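Local atomic coordinates of alpha-galactosidase 1 (Saccharomyces cerevisiae, PDB entry 3LRK), a protein that hydrolyses terminal, non-reducing alpha-D-galactose residues from alpha-D-galactosides such as galactose oligosaccharides, galactomannans and galactolipids. Residues G126-G129 against R130-E133; C151-K154 against G155-T159; C221-D224 against G225-D229. The protein carries 1 engineered substitution. One frame throughout, in Å; residues are numbered along the deposited sequence.

Contact 1 of 3, residues G126-G129 against R130-E133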
loop_
_atom_site.group_PDB
_atom_site.type_symbol
_atom_site.label_atom_id
_atom_site.label_comp_id
_atom_site.label_asym_id
_atom_site.label_seq_id
_atom_site.Cartn_x
_atom_site.Cartn_y
_atom_site.Cartn_z
ATOM N N GLY A 126 10.863 -11.869 -26.788
ATOM C CA GLY A 126 10.379 -10.567 -26.341
ATOM C C GLY A 126 11.339 -9.450 -26.708
ATOM O O GLY A 126 12.488 -9.703 -27.088
ATOM N N SER A 127 10.870 -8.206 -26.593
ATOM C CA SER A 127 11.599 -7.053 -27.111
ATOM C C SER A 127 12.412 -6.246 -26.091
ATOM O O SER A 127 13.066 -5.271 -26.469
ATOM C CB SER A 127 10.633 -6.088 -27.823
ATOM O OG SER A 127 9.991 -6.717 -28.913
ATOM N N LEU A 128 12.372 -6.629 -24.817
ATOM C CA LEU A 128 13.117 -5.863 -23.795
ATOM C C LEU A 128 14.628 -5.826 -24.087
ATOM O O LEU A 128 15.279 -6.871 -24.191
ATOM C CB LEU A 128 12.834 -6.385 -22.382
ATOM C CG LEU A 128 13.383 -5.572 -21.194
ATOM C CD1 LEU A 128 12.997 -4.078 -21.298
ATOM C CD2 LEU A 128 12.893 -6.191 -19.869
ATOM N N GLY A 129 15.150 -4.609 -24.239
ATOM C CA GLY A 129 16.549 -4.363 -24.577
ATOM C C GLY A 129 16.835 -4.569 -26.058
ATOM O O GLY A 129 17.977 -4.493 -26.487
ATOM N N ARG A 130 15.787 -4.846 -26.828
ATOM C CA ARG A 130 15.904 -5.117 -28.256
ATOM C C ARG A 130 14.960 -4.211 -29.024
ATOM O O ARG A 130 14.572 -4.514 -30.151
ATOM C CB ARG A 130 15.592 -6.590 -28.532
ATOM C CG ARG A 130 16.535 -7.554 -27.769
ATOM C CD ARG A 130 16.080 -8.984 -27.935
ATOM N NE ARG A 130 16.851 -9.945 -27.141
ATOM C CZ ARG A 130 17.958 -10.568 -27.555
ATOM N NH1 ARG A 130 18.476 -10.329 -28.760
ATOM N NH2 ARG A 130 18.568 -11.436 -26.747
ATOM N N GLU A 131 14.623 -3.075 -28.414
ATOM C CA GLU A 131 13.540 -2.230 -28.913
ATOM C C GLU A 131 13.846 -1.639 -30.277
ATOM O O GLU A 131 12.965 -1.599 -31.136
ATOM C CB GLU A 131 13.187 -1.119 -27.914
ATOM C CG GLU A 131 12.569 -1.624 -26.600
ATOM C CD GLU A 131 13.606 -1.992 -25.540
ATOM O OE1 GLU A 131 14.813 -2.003 -25.850
ATOM O OE2 GLU A 131 13.200 -2.268 -24.399
ATOM N N GLU A 132 15.086 -1.181 -30.474
ATOM C CA GLU A 132 15.457 -0.562 -31.741
ATOM C C GLU A 132 15.281 -1.526 -32.924
ATOM O O GLU A 132 14.612 -1.168 -33.894
ATOM C CB GLU A 132 16.863 0.055 -31.691
ATOM C CG GLU A 132 16.827 1.454 -31.031
ATOM C CD GLU A 132 18.100 2.290 -31.173
ATOM O OE1 GLU A 132 19.051 1.874 -31.884
ATOM O OE2 GLU A 132 18.133 3.383 -30.548
ATOM N N GLU A 133 15.840 -2.740 -32.812
ATOM C CA GLU A 133 15.731 -3.777 -33.865
ATOM C C GLU A 133 14.298 -4.185 -34.080
ATOM O O GLU A 133 13.886 -4.468 -35.210
ATOM C CB GLU A 133 16.430 -5.100 -33.508
ATOM C CG GLU A 133 17.768 -5.072 -32.941
ATOM C CD GLU A 133 17.781 -4.860 -31.455
ATOM O OE1 GLU A 133 17.561 -3.710 -31.071
ATOM O OE2 GLU A 133 18.064 -5.822 -30.696
HETATM O O HOH W 1 14.848 -9.595 -24.876
HETATM O O HOH W 2 18.294 -2.478 -29.028
#
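E131 folds its carboxylate back against the backbone of G129. G129 N donates to E131 OE2 at 3.1 Å. The bond is nearly straight, with an N-H...O angle of 164°. The N-H does not lie in the carboxylate plane but reaches OE2 from above it, 43° out. A bend at chi2 (87°) turns the carboxylate of E131 back toward the turn and not on along the helix. L128 and E131 lie side by side and point the same way. The methyl CD1 of L128 comes within 3.6 Å of E131 OE2, so a hydrocarbon branch flanks this oxygen. Beyond the pair, L128 touches R166, and E131 touches A169 and A173, all three on helix 160-177.

S127 to R130 form a type II beta turn, closed by R130 N donating to S127 O at 2.8 Å. G129 takes the third position with the positive phi that this turn type needs. R130 is the N-cap of helix 131-140. The turn therefore leads from the loop after strand 109-115 straight into the next helix of the TIM barrel.

R130 leaves on another course. Its chain is extended from CG to NE and runs past the G126 carbonyl. CD of R130 approaches G126 O to 3.8 Å; the guanidinium lies beyond. At the edge of the guanidinium, in its plane, NE of R130 donates to a water at 3.0 Å. This water in turn donates to G126 O and L128 O, so it ties the arginine to two carbonyls of the loop. R79 also donates to G126 O. On the helix side a second water joins E133 OE1, 2.5 Å away, to G129 O. The hydroxyl of S127 bonds instead to S114 and D134.

Contact 2 of 3, residues C151-K154 against G155-T159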
loop_
_atom_site.group_PDB
_atom_site.type_symbol
_atom_site.label_atom_id
_atom_site.label_comp_id
_atom_site.label_asym_id
_atom_site.label_seq_id
_atom_site.Cartn_x
_atom_site.Cartn_y
_atom_site.Cartn_z
ATOM N N CYS A 151 4.676 -9.380 -19.994
ATOM C CA CYS A 151 5.225 -10.647 -19.499
ATOM C C CYS A 151 6.748 -10.656 -19.475
ATOM O O CYS A 151 7.381 -10.089 -20.357
ATOM C CB CYS A 151 4.708 -11.811 -20.346
ATOM S SG CYS A 151 3.011 -12.199 -19.913
ATOM N N TYR A 152 7.319 -11.312 -18.455
ATOM C CA TYR A 152 8.774 -11.526 -18.332
ATOM C C TYR A 152 9.616 -10.252 -18.378
ATOM O O TYR A 152 10.626 -10.169 -19.093
ATOM C CB TYR A 152 9.239 -12.591 -19.350
ATOM C CG TYR A 152 8.432 -13.850 -19.160
ATOM C CD1 TYR A 152 7.459 -14.226 -20.088
ATOM C CD2 TYR A 152 8.601 -14.635 -18.013
ATOM C CE1 TYR A 152 6.679 -15.366 -19.893
ATOM C CE2 TYR A 152 7.824 -15.785 -17.805
ATOM C CZ TYR A 152 6.881 -16.147 -18.760
ATOM O OH TYR A 152 6.100 -17.261 -18.564
ATOM N N ASN A 153 9.196 -9.253 -17.597
ATOM C CA ASN A 153 9.842 -7.931 -17.661
ATOM C C ASN A 153 11.137 -7.779 -16.841
ATOM O O ASN A 153 11.628 -6.663 -16.650
ATOM C CB ASN A 153 8.834 -6.812 -17.321
ATOM C CG ASN A 153 8.234 -6.970 -15.944
ATOM O OD1 ASN A 153 8.908 -7.400 -14.997
ATOM N ND2 ASN A 153 6.959 -6.650 -15.822
ATOM N N LYS A 154 11.673 -8.895 -16.339
ATOM C CA LYS A 154 12.995 -8.905 -15.699
ATOM C C LYS A 154 13.122 -7.920 -14.524
ATOM O O LYS A 154 14.140 -7.249 -14.387
ATOM C CB LYS A 154 14.092 -8.614 -16.736
ATOM C CG LYS A 154 14.120 -9.586 -17.927
ATOM C CD LYS A 154 15.182 -9.178 -18.960
ATOM C CE LYS A 154 16.447 -9.987 -18.830
ATOM N NZ LYS A 154 17.323 -9.771 -20.043
ATOM N N GLY A 155 12.081 -7.830 -13.703
ATOM C CA GLY A 155 12.069 -6.949 -12.530
ATOM C C GLY A 155 11.903 -5.459 -12.804
ATOM O O GLY A 155 11.973 -4.647 -11.862
ATOM N N GLN A 156 11.632 -5.099 -14.061
ATOM C CA GLN A 156 11.550 -3.678 -14.460
ATOM C C GLN A 156 10.144 -3.087 -14.323
ATOM O O GLN A 156 9.568 -2.535 -15.271
ATOM C CB GLN A 156 12.103 -3.464 -15.869
ATOM C CG GLN A 156 13.568 -3.811 -16.022
ATOM C CD GLN A 156 14.136 -3.407 -17.362
ATOM O OE1 GLN A 156 13.629 -2.492 -18.019
ATOM N NE2 GLN A 156 15.206 -4.081 -17.776
ATOM N N PHE A 157 9.615 -3.206 -13.114
ATOM C CA PHE A 157 8.301 -2.707 -12.738
ATOM C C PHE A 157 8.355 -2.370 -11.244
ATOM O O PHE A 157 9.384 -2.605 -10.593
ATOM C CB PHE A 157 7.221 -3.762 -13.039
ATOM C CG PHE A 157 7.215 -4.916 -12.079
ATOM C CD1 PHE A 157 6.298 -4.951 -11.027
ATOM C CD2 PHE A 157 8.136 -5.958 -12.210
ATOM C CE1 PHE A 157 6.294 -6.013 -10.113
ATOM C CE2 PHE A 157 8.144 -7.024 -11.307
ATOM C CZ PHE A 157 7.218 -7.046 -10.248
ATOM N N GLY A 158 7.265 -1.836 -10.696
ATOM C CA GLY A 158 7.171 -1.619 -9.247
ATOM C C GLY A 158 7.024 -0.170 -8.844
ATOM O O GLY A 158 6.464 0.135 -7.785
ATOM N N THR A 159 7.507 0.722 -9.704
ATOM C CA THR A 159 7.278 2.162 -9.569
ATOM C C THR A 159 6.819 2.734 -10.915
ATOM O O THR A 159 7.105 2.164 -11.961
ATOM C CB THR A 159 8.548 2.925 -9.102
ATOM O OG1 THR A 159 9.540 2.904 -10.138
ATOM C CG2 THR A 159 9.134 2.338 -7.806
HETATM O O HOH W 3 9.761 -9.274 -13.471
HETATM O O HOH W 4 16.293 -5.964 -15.885
#
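The N153 amide and the F157 ring form the tight part of this contact. Their side chains cross at about a right angle, with the amide and ring planes 40° apart. OD1 of N153 comes to 3.2 Å from F157 CD2, approaching the ring obliquely. CG of N153 sits between the backbone N and the carbonyl carbon (chi1 59°), which swings the amide toward the ring. ND2 of N153 is held by N150. A water accepts from G155 N at 2.7 Å and lies 2.6 Å from N153 OD1. F157 meets Y195 of the second subunit edge-to-face.

The backbone from N153 to Q156 is a type I' beta turn, closed by Q156 N donating to N153 O at 3.0 Å. Q156 is also the centre of an inverse gamma turn. The turn lies in the loop between strand 145-149, which carries the nucleophile D149, and helix 160-177 of the barrel.

The K154 and Q156 side is looser. The lysine chain leads away from the turn and bends at chi3. A water links K154 O to Q156 NE2, 2.9 Å from each. K154 packs on Y164 of the second subunit.

Contact 3 of 3, residues C221-D224 against G225-D229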
loop_
_atom_site.group_PDB
_atom_site.type_symbol
_atom_site.label_atom_id
_atom_site.label_comp_id
_atom_site.label_asym_id
_atom_site.label_seq_id
_atom_site.Cartn_x
_atom_site.Cartn_y
_atom_site.Cartn_z
ATOM N N CYS A 221 -7.737 -13.294 -10.476
ATOM C CA CYS A 221 -7.894 -11.836 -10.536
ATOM C C CYS A 221 -8.152 -11.301 -9.119
ATOM O O CYS A 221 -9.279 -10.901 -8.795
ATOM C CB CYS A 221 -9.022 -11.464 -11.502
ATOM S SG CYS A 221 -9.326 -9.688 -11.758
ATOM N N PRO A 222 -7.107 -11.307 -8.256
ATOM C CA PRO A 222 -7.308 -11.059 -6.821
ATOM C C PRO A 222 -7.738 -9.635 -6.431
ATOM O O PRO A 222 -8.264 -9.446 -5.329
ATOM C CB PRO A 222 -5.944 -11.418 -6.209
ATOM C CG PRO A 222 -4.970 -11.134 -7.289
ATOM C CD PRO A 222 -5.683 -11.536 -8.572
ATOM N N CYS A 223 -7.537 -8.655 -7.310
ATOM C CA CYS A 223 -7.941 -7.276 -7.018
ATOM C C CYS A 223 -9.399 -7.068 -7.384
ATOM O O CYS A 223 -9.787 -7.299 -8.530
ATOM C CB CYS A 223 -7.061 -6.280 -7.773
ATOM S SG CYS A 223 -5.338 -6.343 -7.312
ATOM N N ASP A 224 -10.211 -6.649 -6.411
ATOM C CA ASP A 224 -11.632 -6.421 -6.676
ATOM C C ASP A 224 -11.872 -5.102 -7.429
ATOM O O ASP A 224 -10.914 -4.403 -7.777
ATOM C CB ASP A 224 -12.501 -6.575 -5.407
ATOM C CG ASP A 224 -12.300 -5.454 -4.390
ATOM O OD1 ASP A 224 -11.873 -4.336 -4.757
ATOM O OD2 ASP A 224 -12.603 -5.698 -3.205
ATOM N N GLY A 225 -13.138 -4.778 -7.687
ATOM C CA GLY A 225 -13.501 -3.616 -8.506
ATOM C C GLY A 225 -13.038 -2.281 -7.960
ATOM O O GLY A 225 -12.861 -1.318 -8.717
ATOM N N ASP A 226 -12.846 -2.215 -6.643
ATOM C CA ASP A 226 -12.401 -0.970 -6.002
ATOM C C ASP A 226 -10.879 -0.821 -5.985
ATOM O O ASP A 226 -10.369 0.235 -5.624
ATOM C CB ASP A 226 -12.928 -0.886 -4.571
ATOM C CG ASP A 226 -14.424 -0.588 -4.506
ATOM O OD1 ASP A 226 -15.049 -0.309 -5.553
ATOM O OD2 ASP A 226 -14.973 -0.625 -3.386
ATOM N N GLU A 227 -10.163 -1.882 -6.350
ATOM C CA GLU A 227 -8.698 -1.856 -6.299
ATOM C C GLU A 227 -8.088 -1.487 -7.657
ATOM O O GLU A 227 -7.486 -2.331 -8.335
ATOM C CB GLU A 227 -8.131 -3.171 -5.724
ATOM C CG GLU A 227 -6.700 -3.023 -5.160
ATOM C CD GLU A 227 -6.164 -4.285 -4.496
ATOM O OE1 GLU A 227 -6.910 -5.278 -4.353
ATOM O OE2 GLU A 227 -4.983 -4.272 -4.103
ATOM N N TYR A 228 -8.274 -0.222 -8.052
ATOM C CA TYR A 228 -7.744 0.317 -9.312
ATOM C C TYR A 228 -6.217 0.331 -9.336
ATOM O O TYR A 228 -5.613 0.244 -10.396
ATOM C CB TYR A 228 -8.282 1.740 -9.569
ATOM C CG TYR A 228 -8.021 2.679 -8.411
ATOM C CD1 TYR A 228 -6.831 3.399 -8.327
ATOM C CD2 TYR A 228 -8.953 2.823 -7.386
ATOM C CE1 TYR A 228 -6.574 4.247 -7.242
ATOM C CE2 TYR A 228 -8.710 3.665 -6.303
ATOM C CZ TYR A 228 -7.520 4.375 -6.242
ATOM O OH TYR A 228 -7.276 5.196 -5.172
ATOM N N ASP A 229 -5.605 0.485 -8.159
ATOM C CA ASP A 229 -4.162 0.439 -7.995
ATOM C C ASP A 229 -3.828 -0.947 -7.450
ATOM O O ASP A 229 -3.712 -1.155 -6.241
ATOM C CB ASP A 229 -3.686 1.568 -7.051
ATOM C CG ASP A 229 -2.178 1.553 -6.809
ATOM O OD1 ASP A 229 -1.422 1.069 -7.676
ATOM O OD2 ASP A 229 -1.746 2.022 -5.733
HETATM O O HOH W 5 -5.771 -7.630 -3.767
HETATM O O HOH W 6 -9.197 -6.174 -3.739
#
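E227 lays its side chain alongside C223 as the chain turns back on itself. CG stands anti to the backbone N (chi1 -158°), and the chain runs on extended, which lays CD and both oxygens beside C223. CB of E227 starts 3.7 Å from D224 O. CG of E227 passes C223 SG at 4.2 Å, and CD of E227 closes to 3.6 Å from the same sulfur. At the tip, OE1 of E227 lies 3.5 Å from C223 CA. OE2 of E227 stays 3.8 Å from C223 SG. OE1 also accepts from two waters. One of them, 2.5 Å from E227 OE1, accepts in turn from D224 N; the other has a weak bond to P222 O. With an alanine here the carboxylate is gone, which would probably leave both waters without this acceptor and open a gap beside C223 SG.

D224 to E227 form a type I beta turn, closed by E227 N donating to D224 O at 3.0 Å. D224 adds an Asx turn: its OD1 accepts from D226 N at 3.0 Å, the donor lying above the carboxylate plane. D226 itself forms a salt bridge with R329.

The turn belongs to the loop between strand 203-205 and helix 239-246. C223 is tied to C230 by a disulfide, and its carbonyl accepts from N241 and K245 of that helix.

All three are built on beta turns after a barrel strand; contact 1 runs on into its helix, while contacts 2 and 3 stay in loops. Contact 2 is buried, contact 1 partly buried, contact 3 at the surface. Contacts 1 and 2 touch: L128 CD2 packs 3.5 Å from N153 O, and both rest on helix 160-177. Contact 3 lies apart, its nearest atoms about 8 Å from contact 2. In contact 1 a glutamate binds a backbone N-H, while in contact 3 one lies against a disulfide sulfur and binds water. Contact 2 relies on an amide and a ring. Contacts 2 and 3 meet the second subunit, contact 3 a third as well; no other chain touches contact 1.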